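Long-range contacts in alternansucrase (Leuconostoc mesenteroides, PDB 6HVG), which belongs to glycoside hydrolase family 70, whose members are built around a TIM-type barrel, and also carries repeats of the choline-binding and cell-wall-binding kind: residues 940-945 with 959-964; 976-981 with 990-995; 928-933 with 972-977. One frame throughout, in Å; residues are numbered along the deposited sequence.

Interaction 1. Residues 940-945 with 959-964; sequences LYRALV and DKAPTL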
loop_
_atom_site.group_PDB
_atom_site.type_symbol
_atom_site.label_atom_id
_atom_site.label_comp_id
_atom_site.label_asym_id
_atom_site.label_seq_id
_atom_site.Cartn_x
_atom_site.Cartn_y
_atom_site.Cartn_z
ATOM N N LEU A 940 -18.247 -17.989 -47.632
ATOM C CA LEU A 940 -18.847 -18.701 -46.517
ATOM C C LEU A 940 -17.961 -18.561 -45.311
ATOM O O LEU A 940 -16.739 -18.778 -45.395
ATOM C CB LEU A 940 -19.028 -20.179 -46.844
ATOM C CG LEU A 940 -20.007 -20.938 -45.946
ATOM C CD1 LEU A 940 -21.432 -20.447 -46.179
ATOM C CD2 LEU A 940 -19.953 -22.437 -46.180
ATOM N N TYR A 941 -18.576 -18.186 -44.193
ATOM C CA TYR A 941 -17.882 -18.061 -42.915
ATOM C C TYR A 941 -18.498 -19.035 -41.889
ATOM O O TYR A 941 -19.672 -19.362 -41.968
ATOM C CB TYR A 941 -17.959 -16.616 -42.410
ATOM C CG TYR A 941 -16.933 -15.693 -43.019
ATOM C CD1 TYR A 941 -17.073 -15.214 -44.310
ATOM C CD2 TYR A 941 -15.817 -15.296 -42.301
ATOM C CE1 TYR A 941 -16.123 -14.386 -44.868
ATOM C CE2 TYR A 941 -14.866 -14.460 -42.853
ATOM C CZ TYR A 941 -15.027 -14.013 -44.142
ATOM O OH TYR A 941 -14.062 -13.194 -44.673
ATOM N N ARG A 942 -17.677 -19.514 -40.955
ATOM C CA ARG A 942 -18.138 -20.386 -39.874
ATOM C C ARG A 942 -17.690 -19.891 -38.513
ATOM O O ARG A 942 -16.635 -19.284 -38.382
ATOM C CB ARG A 942 -17.642 -21.821 -40.070
ATOM C CG ARG A 942 -16.130 -22.048 -39.996
ATOM C CD ARG A 942 -15.641 -22.368 -38.599
ATOM N NE ARG A 942 -14.246 -22.817 -38.586
ATOM C CZ ARG A 942 -13.584 -23.160 -37.482
ATOM N NH1 ARG A 942 -14.156 -23.059 -36.280
ATOM N NH2 ARG A 942 -12.337 -23.608 -37.554
ATOM N N ALA A 943 -18.505 -20.154 -37.502
ATOM C CA ALA A 943 -18.218 -19.722 -36.144
ATOM C C ALA A 943 -17.033 -20.457 -35.544
ATOM O O ALA A 943 -16.890 -21.643 -35.727
ATOM C CB ALA A 943 -19.457 -19.916 -35.268
ATOM N N LEU A 944 -16.183 -19.708 -34.858
ATOM C CA LEU A 944 -15.129 -20.268 -34.032
ATOM C C LEU A 944 -15.606 -20.407 -32.576
ATOM O O LEU A 944 -15.287 -21.381 -31.885
ATOM C CB LEU A 944 -13.911 -19.342 -34.082
ATOM C CG LEU A 944 -12.638 -19.825 -33.387
ATOM C CD1 LEU A 944 -11.925 -20.875 -34.240
ATOM C CD2 LEU A 944 -11.720 -18.649 -33.124
ATOM N N VAL A 945 -16.408 -19.442 -32.146
ATOM C CA VAL A 945 -16.800 -19.281 -30.762
ATOM C C VAL A 945 -18.154 -18.562 -30.729
ATOM O O VAL A 945 -18.300 -17.497 -31.341
ATOM C CB VAL A 945 -15.702 -18.468 -30.030
ATOM C CG1 VAL A 945 -16.258 -17.563 -28.935
ATOM C CG2 VAL A 945 -14.636 -19.406 -29.470
ATOM N N ASP A 959 -16.191 -28.330 -40.156
ATOM C CA ASP A 959 -17.305 -29.308 -40.243
ATOM C C ASP A 959 -18.243 -29.264 -39.039
ATOM O O ASP A 959 -19.443 -29.448 -39.179
ATOM C CB ASP A 959 -16.779 -30.736 -40.446
ATOM C CG ASP A 959 -15.495 -30.988 -39.718
ATOM O OD1 ASP A 959 -14.524 -30.295 -40.058
ATOM O OD2 ASP A 959 -15.434 -31.884 -38.853
ATOM N N LYS A 960 -17.683 -29.003 -37.861
ATOM C CA LYS A 960 -18.467 -29.046 -36.623
ATOM C C LYS A 960 -19.250 -27.759 -36.340
ATOM O O LYS A 960 -20.055 -27.708 -35.408
ATOM C CB LYS A 960 -17.564 -29.416 -35.439
ATOM C CG LYS A 960 -16.931 -30.791 -35.604
ATOM C CD LYS A 960 -16.139 -31.254 -34.400
ATOM C CE LYS A 960 -14.824 -30.492 -34.264
ATOM N NZ LYS A 960 -13.976 -30.921 -33.117
ATOM N N ALA A 961 -19.014 -26.715 -37.132
ATOM C CA ALA A 961 -19.564 -25.384 -36.846
ATOM C C ALA A 961 -20.641 -24.936 -37.827
ATOM O O ALA A 961 -20.630 -25.334 -38.992
ATOM C CB ALA A 961 -18.450 -24.352 -36.829
ATOM N N PRO A 962 -21.552 -24.062 -37.366
ATOM C CA PRO A 962 -22.527 -23.432 -38.230
ATOM C C PRO A 962 -21.867 -22.475 -39.171
ATOM O O PRO A 962 -20.970 -21.753 -38.778
ATOM C CB PRO A 962 -23.419 -22.631 -37.284
ATOM C CG PRO A 962 -22.790 -22.672 -35.961
ATOM C CD PRO A 962 -21.739 -23.719 -35.952
ATOM N N THR A 963 -22.308 -22.472 -40.420
ATOM C CA THR A 963 -21.779 -21.580 -41.431
ATOM C C THR A 963 -22.756 -20.468 -41.647
ATOM O O THR A 963 -23.917 -20.581 -41.342
ATOM C CB THR A 963 -21.568 -22.290 -42.784
ATOM O OG1 THR A 963 -22.821 -22.775 -43.251
ATOM C CG2 THR A 963 -20.590 -23.471 -42.634
ATOM N N LEU A 964 -22.256 -19.384 -42.192
ATOM C CA LEU A 964 -23.069 -18.279 -42.603
ATOM C C LEU A 964 -22.307 -17.650 -43.756
ATOM O O LEU A 964 -21.065 -17.572 -43.725
ATOM C CB LEU A 964 -23.244 -17.300 -41.451
ATOM C CG LEU A 964 -24.073 -16.044 -41.787
ATOM C CD1 LEU A 964 -25.337 -16.335 -42.585
ATOM C CD2 LEU A 964 -24.428 -15.306 -40.502
#

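Interaction 2. Residues 976-981 with 990-995; sequences KTNTFV and YEMKGS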
loop_
_atom_site.group_PDB
_atom_site.type_symbol
_atom_site.label_atom_id
_atom_site.label_comp_id
_atom_site.label_asym_id
_atom_site.label_seq_id
_atom_site.Cartn_x
_atom_site.Cartn_y
_atom_site.Cartn_z
ATOM N N LYS A 976 -32.101 -10.897 -34.644
ATOM C CA LYS A 976 -32.485 -11.354 -33.308
ATOM C C LYS A 976 -32.503 -12.880 -33.275
ATOM O O LYS A 976 -31.972 -13.498 -32.365
ATOM C CB LYS A 976 -33.856 -10.785 -32.908
ATOM C CG LYS A 976 -34.323 -11.147 -31.497
ATOM C CD LYS A 976 -35.726 -10.625 -31.198
ATOM C CE LYS A 976 -36.149 -10.919 -29.764
ATOM N NZ LYS A 976 -36.461 -12.370 -29.549
ATOM N N THR A 977 -33.125 -13.473 -34.279
ATOM C CA THR A 977 -33.191 -14.916 -34.396
ATOM C C THR A 977 -32.473 -15.300 -35.685
ATOM O O THR A 977 -32.616 -14.627 -36.710
ATOM C CB THR A 977 -34.663 -15.386 -34.344
ATOM O OG1 THR A 977 -34.708 -16.734 -33.861
ATOM C CG2 THR A 977 -35.370 -15.247 -35.718
ATOM N N ASN A 978 -31.670 -16.353 -35.630
ATOM C CA ASN A 978 -30.917 -16.796 -36.800
ATOM C C ASN A 978 -31.092 -18.286 -37.028
ATOM O O ASN A 978 -31.157 -19.069 -36.071
ATOM C CB ASN A 978 -29.418 -16.472 -36.647
ATOM C CG ASN A 978 -29.127 -14.979 -36.562
ATOM O OD1 ASN A 978 -28.826 -14.324 -37.578
ATOM N ND2 ASN A 978 -29.211 -14.426 -35.343
ATOM N N THR A 979 -31.159 -18.666 -38.298
ATOM C CA THR A 979 -31.175 -20.062 -38.670
ATOM C C THR A 979 -29.926 -20.336 -39.536
ATOM O O THR A 979 -29.865 -19.960 -40.705
ATOM C CB THR A 979 -32.496 -20.446 -39.378
ATOM O OG1 THR A 979 -32.555 -19.843 -40.671
ATOM C CG2 THR A 979 -33.729 -19.992 -38.561
ATOM N N PHE A 980 -28.916 -20.952 -38.922
ATOM C CA PHE A 980 -27.640 -21.223 -39.586
ATOM C C PHE A 980 -27.638 -22.650 -40.050
ATOM O O PHE A 980 -28.261 -23.517 -39.409
ATOM C CB PHE A 980 -26.459 -21.077 -38.628
ATOM C CG PHE A 980 -26.319 -19.711 -38.021
ATOM C CD1 PHE A 980 -26.321 -18.573 -38.815
ATOM C CD2 PHE A 980 -26.147 -19.573 -36.656
ATOM C CE1 PHE A 980 -26.169 -17.331 -38.248
ATOM C CE2 PHE A 980 -25.995 -18.338 -36.085
ATOM C CZ PHE A 980 -26.008 -17.213 -36.881
ATOM N N VAL A 981 -26.922 -22.916 -41.131
ATOM C CA VAL A 981 -26.798 -24.282 -41.586
ATOM C C VAL A 981 -25.345 -24.713 -41.477
ATOM O O VAL A 981 -24.455 -23.982 -41.856
ATOM C CB VAL A 981 -27.375 -24.505 -43.024
ATOM C CG1 VAL A 981 -28.717 -23.797 -43.183
ATOM C CG2 VAL A 981 -26.408 -24.043 -44.111
ATOM N N TYR A 990 -30.005 -20.095 -33.436
ATOM C CA TYR A 990 -29.173 -19.286 -32.521
ATOM C C TYR A 990 -29.689 -17.851 -32.382
ATOM O O TYR A 990 -29.865 -17.139 -33.372
ATOM C CB TYR A 990 -27.722 -19.261 -33.013
ATOM C CG TYR A 990 -26.736 -18.616 -32.063
ATOM C CD1 TYR A 990 -26.281 -19.290 -30.941
ATOM C CD2 TYR A 990 -26.236 -17.331 -32.313
ATOM C CE1 TYR A 990 -25.361 -18.695 -30.093
ATOM C CE2 TYR A 990 -25.315 -16.732 -31.461
ATOM C CZ TYR A 990 -24.879 -17.414 -30.357
ATOM O OH TYR A 990 -23.968 -16.823 -29.534
ATOM N N GLU A 991 -29.898 -17.423 -31.144
ATOM C CA GLU A 991 -30.381 -16.075 -30.868
ATOM C C GLU A 991 -29.222 -15.134 -30.490
ATOM O O GLU A 991 -28.367 -15.505 -29.690
ATOM C CB GLU A 991 -31.420 -16.126 -29.731
ATOM C CG GLU A 991 -32.389 -14.941 -29.699
ATOM C CD GLU A 991 -33.191 -14.827 -28.404
ATOM O OE1 GLU A 991 -33.410 -15.861 -27.737
ATOM O OE2 GLU A 991 -33.617 -13.694 -28.063
ATOM N N MET A 992 -29.200 -13.927 -31.067
ATOM C CA MET A 992 -28.329 -12.834 -30.589
ATOM C C MET A 992 -28.865 -12.330 -29.247
ATOM O O MET A 992 -29.690 -11.411 -29.167
ATOM C CB MET A 992 -28.255 -11.668 -31.582
ATOM C CG MET A 992 -27.495 -11.950 -32.868
ATOM S SD MET A 992 -25.686 -11.967 -32.716
ATOM C CE MET A 992 -25.362 -10.204 -32.506
ATOM N N LYS A 993 -28.361 -12.963 -28.199
ATOM C CA LYS A 993 -28.908 -12.894 -26.860
ATOM C C LYS A 993 -27.733 -12.704 -25.911
ATOM O O LYS A 993 -26.768 -13.477 -25.942
ATOM C CB LYS A 993 -29.624 -14.231 -26.553
ATOM C CG LYS A 993 -30.463 -14.289 -25.289
ATOM C CD LYS A 993 -30.852 -15.727 -24.941
ATOM C CE LYS A 993 -31.864 -15.784 -23.790
ATOM N NZ LYS A 993 -31.302 -15.384 -22.466
ATOM N N GLY A 994 -27.795 -11.681 -25.070
ATOM C CA GLY A 994 -26.868 -11.579 -23.950
ATOM C C GLY A 994 -27.109 -12.752 -23.007
ATOM O O GLY A 994 -28.246 -13.170 -22.800
ATOM N N SER A 995 -26.038 -13.301 -22.452
ATOM C CA SER A 995 -26.129 -14.453 -21.556
ATOM C C SER A 995 -25.428 -14.160 -20.227
ATOM O O SER A 995 -24.639 -13.212 -20.122
ATOM C CB SER A 995 -25.498 -15.692 -22.217
ATOM O OG SER A 995 -26.142 -16.043 -23.446
#

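Interaction 3. Residues 928-933 with 972-977; sequences ITLHMG and LIFHKT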
loop_
_atom_site.group_PDB
_atom_site.type_symbol
_atom_site.label_atom_id
_atom_site.label_comp_id
_atom_site.label_asym_id
_atom_site.label_seq_id
_atom_site.Cartn_x
_atom_site.Cartn_y
_atom_site.Cartn_z
ATOM N N ILE A 928 -27.547 -6.853 -36.962
ATOM C CA ILE A 928 -26.175 -6.524 -36.575
ATOM C C ILE A 928 -25.187 -7.067 -37.597
ATOM O O ILE A 928 -25.252 -8.225 -37.984
ATOM C CB ILE A 928 -25.873 -7.020 -35.151
ATOM C CG1 ILE A 928 -26.529 -6.066 -34.160
ATOM C CG2 ILE A 928 -24.378 -7.070 -34.884
ATOM C CD1 ILE A 928 -26.450 -6.540 -32.737
ATOM N N THR A 929 -24.264 -6.207 -38.027
ATOM C CA THR A 929 -23.409 -6.514 -39.172
ATOM C C THR A 929 -21.901 -6.486 -38.906
ATOM O O THR A 929 -21.370 -5.586 -38.257
ATOM C CB THR A 929 -23.687 -5.551 -40.335
ATOM O OG1 THR A 929 -25.092 -5.511 -40.591
ATOM C CG2 THR A 929 -22.981 -6.026 -41.568
ATOM N N LEU A 930 -21.233 -7.496 -39.442
ATOM C CA LEU A 930 -19.780 -7.561 -39.504
ATOM C C LEU A 930 -19.314 -7.271 -40.922
ATOM O O LEU A 930 -19.510 -8.072 -41.808
ATOM C CB LEU A 930 -19.295 -8.955 -39.127
ATOM C CG LEU A 930 -19.193 -9.342 -37.650
ATOM C CD1 LEU A 930 -18.795 -10.799 -37.535
ATOM C CD2 LEU A 930 -18.201 -8.467 -36.906
ATOM N N HIS A 931 -18.676 -6.131 -41.136
ATOM C CA HIS A 931 -18.166 -5.808 -42.463
ATOM C C HIS A 931 -16.811 -6.516 -42.673
ATOM O O HIS A 931 -15.735 -5.940 -42.478
ATOM C CB HIS A 931 -18.051 -4.281 -42.663
ATOM C CG HIS A 931 -19.329 -3.544 -42.436
ATOM N ND1 HIS A 931 -19.678 -3.025 -41.207
ATOM C CD2 HIS A 931 -20.346 -3.252 -43.275
ATOM C CE1 HIS A 931 -20.858 -2.445 -41.299
ATOM N NE2 HIS A 931 -21.284 -2.570 -42.546
ATOM N N MET A 932 -16.898 -7.772 -43.093
ATOM C CA MET A 932 -15.733 -8.608 -43.358
ATOM C C MET A 932 -14.895 -8.103 -44.529
ATOM O O MET A 932 -13.771 -8.546 -44.706
ATOM C CB MET A 932 -16.178 -10.033 -43.681
ATOM C CG MET A 932 -16.827 -10.775 -42.522
ATOM S SD MET A 932 -15.652 -11.148 -41.210
ATOM C CE MET A 932 -16.117 -9.944 -40.034
ATOM N N GLY A 933 -15.483 -7.253 -45.366
ATOM C CA GLY A 933 -14.741 -6.523 -46.375
ATOM C C GLY A 933 -14.987 -6.978 -47.794
ATOM O O GLY A 933 -15.345 -8.110 -48.041
ATOM N N LEU A 972 -21.598 -9.937 -43.189
ATOM C CA LEU A 972 -22.324 -11.012 -42.527
ATOM C C LEU A 972 -23.454 -10.365 -41.758
ATOM O O LEU A 972 -23.184 -9.609 -40.821
ATOM C CB LEU A 972 -21.449 -11.732 -41.519
ATOM C CG LEU A 972 -20.378 -12.687 -42.023
ATOM C CD1 LEU A 972 -19.679 -13.283 -40.817
ATOM C CD2 LEU A 972 -20.987 -13.776 -42.888
ATOM N N ILE A 973 -24.709 -10.649 -42.125
ATOM C CA ILE A 973 -25.845 -10.003 -41.453
ATOM C C ILE A 973 -26.407 -10.918 -40.355
ATOM O O ILE A 973 -26.586 -12.114 -40.560
ATOM C CB ILE A 973 -26.974 -9.603 -42.425
ATOM C CG1 ILE A 973 -26.418 -9.043 -43.749
ATOM C CG2 ILE A 973 -27.904 -8.599 -41.745
ATOM C CD1 ILE A 973 -25.895 -7.633 -43.669
ATOM N N PHE A 974 -26.687 -10.340 -39.191
ATOM C CA PHE A 974 -27.220 -11.091 -38.062
ATOM C C PHE A 974 -28.514 -10.453 -37.572
ATOM O O PHE A 974 -28.654 -9.230 -37.585
ATOM C CB PHE A 974 -26.227 -11.117 -36.899
ATOM C CG PHE A 974 -24.970 -11.895 -37.175
ATOM C CD1 PHE A 974 -23.911 -11.304 -37.837
ATOM C CD2 PHE A 974 -24.849 -13.219 -36.759
ATOM C CE1 PHE A 974 -22.746 -12.016 -38.077
ATOM C CE2 PHE A 974 -23.684 -13.942 -36.994
ATOM C CZ PHE A 974 -22.632 -13.343 -37.653
ATOM N N HIS A 975 -29.440 -11.297 -37.128
ATOM C CA HIS A 975 -30.763 -10.861 -36.673
ATOM C C HIS A 975 -30.977 -11.308 -35.230
ATOM O O HIS A 975 -30.159 -12.057 -34.680
ATOM C CB HIS A 975 -31.860 -11.450 -37.577
ATOM C CG HIS A 975 -31.671 -11.155 -39.034
ATOM N ND1 HIS A 975 -32.189 -10.031 -39.638
ATOM C CD2 HIS A 975 -31.011 -11.832 -40.004
ATOM C CE1 HIS A 975 -31.854 -10.024 -40.916
ATOM N NE2 HIS A 975 -31.139 -11.106 -41.164
ATOM N N LYS A 976 -32.101 -10.897 -34.644
ATOM C CA LYS A 976 -32.485 -11.354 -33.308
ATOM C C LYS A 976 -32.503 -12.880 -33.275
ATOM O O LYS A 976 -31.972 -13.498 -32.365
ATOM C CB LYS A 976 -33.856 -10.785 -32.908
ATOM C CG LYS A 976 -34.323 -11.147 -31.497
ATOM C CD LYS A 976 -35.726 -10.625 -31.198
ATOM C CE LYS A 976 -36.149 -10.919 -29.764
ATOM N NZ LYS A 976 -36.461 -12.370 -29.549
ATOM N N THR A 977 -33.125 -13.473 -34.279
ATOM C CA THR A 977 -33.191 -14.916 -34.396
ATOM C C THR A 977 -32.473 -15.300 -35.685
ATOM O O THR A 977 -32.616 -14.627 -36.710
ATOM C CB THR A 977 -34.663 -15.386 -34.344
ATOM O OG1 THR A 977 -34.708 -16.734 -33.861
ATOM C CG2 THR A 977 -35.370 -15.247 -35.718
#

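Interaction 1. Residues 940-945 with 959-964
Y941 and R942 pair with L964 and T963 in a buried antiparallel contact between strands 940-947 and 962-965, neighbours in the large sheet that lies apart from the barrel. The short strand axes run at 144° to each other, well twisted. Y941 and L964 form the hydrogen-bonded pair: L964 N meets Y941 O at 2.6 Å, and Y941 N returns the bond to L964 O. A further bond, A943 N to P962 O at 3.2 Å, extends the pairing past R942 and T963, the non-hydrogen-bonded pair. The placement in the chain, between barrel strands 821-825 and 1045-1047, is consistent with the all-beta domain C of family 70 enzymes. On the R942 and T963 side, the L940 methyl CD2 lies against T963 CG2 at 3.7 Å, the two side chains crossing at a slant. R942 folds back at chi2 (90°), which lays CD over A961 CB at 3.9 Å. Its NH1 bonds to A943 O, 3.1 Å away and within the guanidinium plane, and to Y955 O, while D958 takes NE in a salt bridge. T963 OG1 bonds to V981 O on the next strand.

Interaction 2. Residues 976-981 with 990-995
Y990 O is approached by two donors from the same residue, N978, one from its backbone and one from its side chain. N978 N lies 3.0 Å from Y990 O, and N978 ND2 adds a weak bond to that oxygen at 3.4 Å. With chi1 at -63°, CG of N978 stands beside its own backbone N, which brings ND2 within weak bonding range; ND2 also bonds to H975 O. The return bond, Y990 N to N978 O at 3.1 Å, completes the hydrogen-bonded pair, with T977 and E991 as the non-hydrogen-bonded pair next to it. These are the strands of the beta hairpin 977-982 and 987-991. Where the second strand ends, M992 N still reaches K976 O at 3.1 Å, and M992 is the centre of an inverse gamma turn. On the N978 and Y990 face, the F980 ring slants across Y990, its CE2 atom 3.6 Å from Y990 CB, while N978 CB sits over one F980 face near the rim. On the T977 and E991 face, E991 runs alongside loop residue K976, both side chains pointing the same way. Their salt bridge, NZ to OE2, is weak at 3.5 Å; E991 OE2 has a stronger partner in K921.

Interaction 3. Residues 928-933 with 972-977
I928, T929 and L930 pair with F974, I973 and L972 in a two-stranded antiparallel sheet, the short strand axes 4.8 Å apart at their closest. Two hydrogen-bonded pairs flank one non-hydrogen-bonded pair. I928 N bonds to F974 O at 2.7 Å, with F974 N returning to I928 O, and L930 N bonds to L972 O at 3.2 Å, answered by L972 N to L930 O. Side chains divide between the two faces. On the L930 face, L930 CD1 meets L972 CD1 at 4.2 Å and also approaches F974 CE1 obliquely. The F974 ring turns its edge to I928 O, which lies in the ring plane 3.4 Å from CD1; chi1 near -67° puts CG beside the backbone N, which brings the CD1 edge up against that oxygen and CE1 near L930 CD1. On the opposite face, T929 and I973 lie side by side, the I973 methyl CD1 3.8 Å from T929 OG1. Beyond the paired residues, an inverse gamma turn centred on H931 bends the chain and sets M932 CG 4.1 Å from L972 CG. Outside the pair, W1007 meets the F974 ring edge-to-face, L930 and M932 pack on V884, and I928 rests on L880. Backbone bonds thus fix the register, while the buried L930 and L972 face is held mainly by contacts between carbon atoms, and the aromatic edge at I928 O is probably mildly favourable electrostatically.

Overall arrangement
Interactions 1 and 2 belong to one sheet, where strands 962-965 and 977-982 are neighbours; their centres lie 13 Å apart. Interaction 3 forms a separate two-stranded sheet, its centre 14 Å from that of interaction 1 and 11 Å from that of interaction 2. Apolar packing joins the two sheets: L964 CD2 is 3.8 Å from F974 CE2, and F980 CZ is 4.0 Å from F974 CE2. W1007 meets both phenylalanine rings edge-to-face. Along the chain, interaction 1 is nested in the loop closed by interaction 3, and K976 and T977 carry segment 972-977 into interaction 2. None of the calcium-site residues, E575, D581, N625 and D1159, belongs to these segments.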